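Local structure of rhamnosidase B (2OKX) at residues G136-S141 against G151-A156; G460-A465 against T485-C490. The protein hydrolyses terminal alpha-L-rhamnose from glycosides, probably with inversion of the anomeric configuration. All coordinates share one frame; numbering follows the deposited sequence. Where two conformers were deposited one is given.

Contact 1: residues G136-S141 against G151-A156; sequences GQRSNS and GEVIDA
Arg138 lays the start of its side chain across Val153 and carries its guanidinium on to Asp155. The loop and strand 153-155 of the N-terminal domain are joined by a single beta bridge between Gln137 and Ile154, made by two backbone bonds. Arg138 N gives a nearly straight bond to Val153 O (3.0 Å, 175° at the hydrogen), while Asp155 N reaches Gly136 O at 2.9 Å from above the carbonyl plane. Gly136 suits its place twice over: its positive phi disfavours a side chain, and a CB would run into Asp155 O.

The side chains of Arg138 and Val153 cross at about a right angle, CG lying 3.8 Å from CG1. With CG beside its own backbone N (chi1 -50°), Arg138 sets CB and CG against the valine; the bend at chi2 then takes CD and the charged end past it toward Asp155. There NH2 lies 3.4 Å from Asp155 OD1, a long salt bridge in which the guanidinium and carboxylate planes stand 81° apart. Each charge has a stronger salt-bridge partner outside the pair, Glu158 for Arg138 and Arg157 for Asp155, and the four groups probably balance one another.

On the other branch of Val153, CG2 packs on Ser141 CB at 3.8 Å; a beta-branched residue can thus serve two neighbours at once. Ile154 instead sends CD1 against the aliphatic part of Gln137, 3.5 Å from CG, and Trp23 of strand 22-31 adjoins both residues. A type I turn from Arg138 to Ser141 brings the serine back to the strand; its OG comes to 2.9 Å from Gly151 O, but Asn21 OD1 competes for its one proton. Beside this turn a water accepts from Val153 N at 3.1 Å and probably donates to Arg138 O, though other acceptors compete for its protons.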
# COMPACT_ATOMS: atom_id res chain seq x y z
N GLY A 136 7.60 12.54 -24.22
CA GLY A 136 6.62 11.49 -24.38
C GLY A 136 5.80 11.13 -23.15
O GLY A 136 4.81 10.40 -23.26
N GLN A 137 6.19 11.62 -21.98
CA GLN A 137 5.46 11.32 -20.76
C GLN A 137 4.18 12.15 -20.69
O GLN A 137 4.24 13.37 -20.55
CB GLN A 137 6.33 11.58 -19.53
CG GLN A 137 5.67 11.17 -18.22
CD GLN A 137 4.97 12.32 -17.52
OE1 GLN A 137 3.93 12.14 -16.90
NE2 GLN A 137 5.57 13.50 -17.59
N ARG A 138 3.04 11.48 -20.80
CA ARG A 138 1.74 12.15 -20.79
C ARG A 138 1.27 12.49 -19.38
O ARG A 138 1.02 11.60 -18.57
CB ARG A 138 0.70 11.27 -21.47
CG ARG A 138 1.11 10.76 -22.85
CD ARG A 138 1.66 11.87 -23.74
NE ARG A 138 1.82 11.43 -25.12
CZ ARG A 138 2.57 12.06 -26.03
NH1 ARG A 138 3.23 13.16 -25.70
NH2 ARG A 138 2.65 11.59 -27.26
N SER A 139 1.13 13.78 -19.10
CA SER A 139 0.69 14.24 -17.79
C SER A 139 -0.79 14.02 -17.52
O SER A 139 -1.28 14.39 -16.45
CB SER A 139 1.04 15.72 -17.61
OG SER A 139 2.43 15.89 -17.44
N ASN A 140 -1.51 13.44 -18.47
CA ASN A 140 -2.92 13.17 -18.26
C ASN A 140 -3.18 11.69 -17.99
O ASN A 140 -4.32 11.24 -18.00
CB ASN A 140 -3.77 13.62 -19.46
CG ASN A 140 -3.50 12.80 -20.71
OD1 ASN A 140 -4.40 12.60 -21.54
ND2 ASN A 140 -2.28 12.33 -20.86
N SER A 141 -2.11 10.93 -17.75
CA SER A 141 -2.25 9.49 -17.49
C SER A 141 -3.11 9.27 -16.24
O SER A 141 -3.24 10.16 -15.40
CB SER A 141 -0.88 8.82 -17.36
OG SER A 141 -0.20 9.25 -16.20
N GLY A 151 -0.28 6.02 -12.89
CA GLY A 151 0.16 4.94 -13.76
C GLY A 151 0.55 5.70 -15.01
O GLY A 151 -0.26 6.45 -15.56
N GLU A 152 1.78 5.51 -15.49
CA GLU A 152 2.22 6.28 -16.64
C GLU A 152 1.88 5.80 -18.04
O GLU A 152 1.53 4.64 -18.27
CB GLU A 152 3.74 6.52 -16.56
CG GLU A 152 4.65 5.37 -17.04
CD GLU A 152 4.93 4.31 -15.98
OE1 GLU A 152 5.96 3.61 -16.11
OE2 GLU A 152 4.13 4.17 -15.03
N VAL A 153 1.95 6.75 -18.97
CA VAL A 153 1.73 6.53 -20.39
C VAL A 153 2.91 7.25 -21.04
O VAL A 153 3.02 8.48 -20.93
CB VAL A 153 0.41 7.15 -20.88
CG1 VAL A 153 0.34 7.10 -22.40
CG2 VAL A 153 -0.77 6.40 -20.28
N ILE A 154 3.79 6.49 -21.68
CA ILE A 154 4.99 7.05 -22.30
C ILE A 154 5.08 6.76 -23.79
O ILE A 154 5.05 5.60 -24.20
CB ILE A 154 6.27 6.47 -21.64
CG1 ILE A 154 6.19 6.59 -20.12
CG2 ILE A 154 7.50 7.17 -22.19
CD1 ILE A 154 6.24 8.01 -19.59
N ASP A 155 5.22 7.81 -24.59
CA ASP A 155 5.37 7.63 -26.03
C ASP A 155 6.85 7.84 -26.33
O ASP A 155 7.33 8.97 -26.42
CB ASP A 155 4.52 8.66 -26.79
CG ASP A 155 4.51 8.41 -28.28
OD1 ASP A 155 3.54 8.83 -28.95
OD2 ASP A 155 5.48 7.81 -28.79
N ALA A 156 7.56 6.72 -26.47
CA ALA A 156 9.00 6.74 -26.71
C ALA A 156 9.42 7.45 -27.99
O ALA A 156 10.59 7.81 -28.14
CB ALA A 156 9.53 5.30 -26.70
O HOH W 1 2.57 9.52 -17.76

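Contact 2: residues G460-A465 against T485-C490; sequences GTIIDA and TFRYIC
Ala465 places its CB over one face of the Phe486 ring, 3.6 Å from the centroid, a CH-pi contact for which a methyl is small enough to let the ring fold over it. Phe486 CG stands between its own backbone N and carbonyl carbon (chi1 79°), a rotamer that swings the ring across toward the neighbouring strand. Along the same face Ile463 rests its CB against Tyr488 CB and its CG1 against Cys490 SG at 3.7 Å, while Leu455 of strand 450-457 covers both Ile463 and Cys490.

These residues alternate along two antiparallel strands of the concanavalin-like domain, a beta-sandwich fold, so that Ile462, Asp464, Arg487 and Ile489 fall on the other face. Ile463 and Tyr488 form a hydrogen-bonded pair, with Ile463 N to Tyr488 O at 2.7 Å.

On that second face Ile462 CG2 lies over the guanidinium of Arg487, 3.4 Å from NE. Arg487 grips Asp464 side-on and almost coplanar, the planes 2° apart: NE meets Asp464 OD2 at 2.7 Å and NH2 meets Asp464 OD1 at 2.8 Å, each on the syn lone pair. Were Arg487 an alanine, the buried carboxylate of Asp464 would probably be left with Arg513 as its charged mate, and Ile462 CG2 would lose the flat group beneath it.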
# COMPACT_ATOMS: atom_id res chain seq x y z
N GLY A 460 5.43 3.07 -33.00
CA GLY A 460 4.01 3.19 -32.73
C GLY A 460 3.38 1.98 -32.04
O GLY A 460 2.24 2.06 -31.58
N THR A 461 4.11 0.87 -31.98
CA THR A 461 3.58 -0.32 -31.33
C THR A 461 3.25 0.00 -29.87
O THR A 461 4.05 0.63 -29.17
CB THR A 461 4.58 -1.49 -31.39
OG1 THR A 461 4.81 -1.86 -32.75
CG2 THR A 461 4.03 -2.70 -30.63
N ILE A 462 2.07 -0.41 -29.43
CA ILE A 462 1.65 -0.17 -28.06
C ILE A 462 1.97 -1.36 -27.16
O ILE A 462 1.64 -2.50 -27.49
CB ILE A 462 0.13 0.09 -27.97
CG1 ILE A 462 -0.22 1.39 -28.69
CG2 ILE A 462 -0.32 0.13 -26.51
CD1 ILE A 462 -1.73 1.61 -28.83
N ILE A 463 2.61 -1.09 -26.03
CA ILE A 463 2.95 -2.12 -25.06
C ILE A 463 2.23 -1.79 -23.75
O ILE A 463 2.62 -0.86 -23.04
CB ILE A 463 4.48 -2.18 -24.78
CG1 ILE A 463 5.24 -2.39 -26.10
CG2 ILE A 463 4.79 -3.32 -23.82
CD1 ILE A 463 4.91 -3.71 -26.81
N ASP A 464 1.16 -2.53 -23.46
CA ASP A 464 0.37 -2.33 -22.25
C ASP A 464 0.73 -3.33 -21.16
O ASP A 464 0.87 -4.53 -21.42
CB ASP A 464 -1.12 -2.46 -22.56
CG ASP A 464 -1.69 -1.24 -23.25
OD1 ASP A 464 -2.88 -1.28 -23.63
OD2 ASP A 464 -0.96 -0.24 -23.40
N ALA A 465 0.88 -2.84 -19.93
CA ALA A 465 1.23 -3.68 -18.80
C ALA A 465 0.19 -3.49 -17.70
O ALA A 465 -0.17 -2.37 -17.37
CB ALA A 465 2.61 -3.33 -18.28
N THR A 485 -1.16 -0.15 -13.87
CA THR A 485 -0.73 -0.22 -15.26
C THR A 485 0.19 0.88 -15.76
O THR A 485 0.50 1.85 -15.08
CB THR A 485 -1.96 -0.12 -16.16
OG1 THR A 485 -2.51 1.19 -16.03
CG2 THR A 485 -3.03 -1.12 -15.75
N PHE A 486 0.61 0.69 -17.01
CA PHE A 486 1.40 1.67 -17.75
C PHE A 486 1.27 1.31 -19.22
O PHE A 486 0.99 0.16 -19.58
CB PHE A 486 2.87 1.73 -17.29
CG PHE A 486 3.76 0.63 -17.82
CD1 PHE A 486 4.42 -0.22 -16.94
CD2 PHE A 486 4.01 0.48 -19.19
CE1 PHE A 486 5.31 -1.19 -17.40
CE2 PHE A 486 4.89 -0.48 -19.66
CZ PHE A 486 5.55 -1.32 -18.77
N ARG A 487 1.39 2.32 -20.08
CA ARG A 487 1.34 2.10 -21.51
C ARG A 487 2.63 2.68 -22.05
O ARG A 487 3.02 3.79 -21.68
CB ARG A 487 0.15 2.79 -22.17
CG ARG A 487 0.30 2.90 -23.70
CD ARG A 487 -1.01 3.22 -24.38
NE ARG A 487 -1.95 2.11 -24.29
CZ ARG A 487 -3.18 2.13 -24.77
NH1 ARG A 487 -3.64 3.22 -25.37
NH2 ARG A 487 -3.97 1.07 -24.64
N TYR A 488 3.28 1.92 -22.92
CA TYR A 488 4.53 2.34 -23.53
C TYR A 488 4.33 2.25 -25.03
O TYR A 488 3.93 1.20 -25.54
CB TYR A 488 5.66 1.41 -23.09
CG TYR A 488 7.00 1.71 -23.72
CD1 TYR A 488 7.91 2.57 -23.09
CD2 TYR A 488 7.37 1.14 -24.93
CE1 TYR A 488 9.15 2.84 -23.66
CE2 TYR A 488 8.61 1.41 -25.52
CZ TYR A 488 9.49 2.26 -24.87
OH TYR A 488 10.71 2.51 -25.45
N ILE A 489 4.58 3.35 -25.73
CA ILE A 489 4.43 3.38 -27.18
C ILE A 489 5.85 3.36 -27.75
O ILE A 489 6.66 4.24 -27.45
CB ILE A 489 3.68 4.64 -27.64
CG1 ILE A 489 2.35 4.74 -26.88
CG2 ILE A 489 3.41 4.57 -29.13
CD1 ILE A 489 1.64 6.06 -27.04
N CYS A 490 6.12 2.37 -28.58
CA CYS A 490 7.44 2.15 -29.16
C CYS A 490 7.99 3.11 -30.20
O CYS A 490 7.25 3.64 -31.03
CB CYS A 490 7.50 0.76 -29.76
SG CYS A 490 7.27 -0.56 -28.57

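Contact 1 closes before contact 2 opens along the chain, and the two belong to different domains, the N-terminal and the concanavalin-like. Their centres nevertheless lie only about 10 Å apart, because strand 153-155 runs parallel to strand 485-489 in one mixed sheet, with strand 462-472 antiparallel on the far side of 485-489. Probable hydrogen bonds join Ile154 N to Arg487 O and Ile154 O to Ile489 N, both at 2.8 Å. Strand 485-489 is therefore central to the pair of contacts, and a short strand from the N-terminal domain extends a sheet of the concanavalin-like domain, tying the two domains together through backbone bonds.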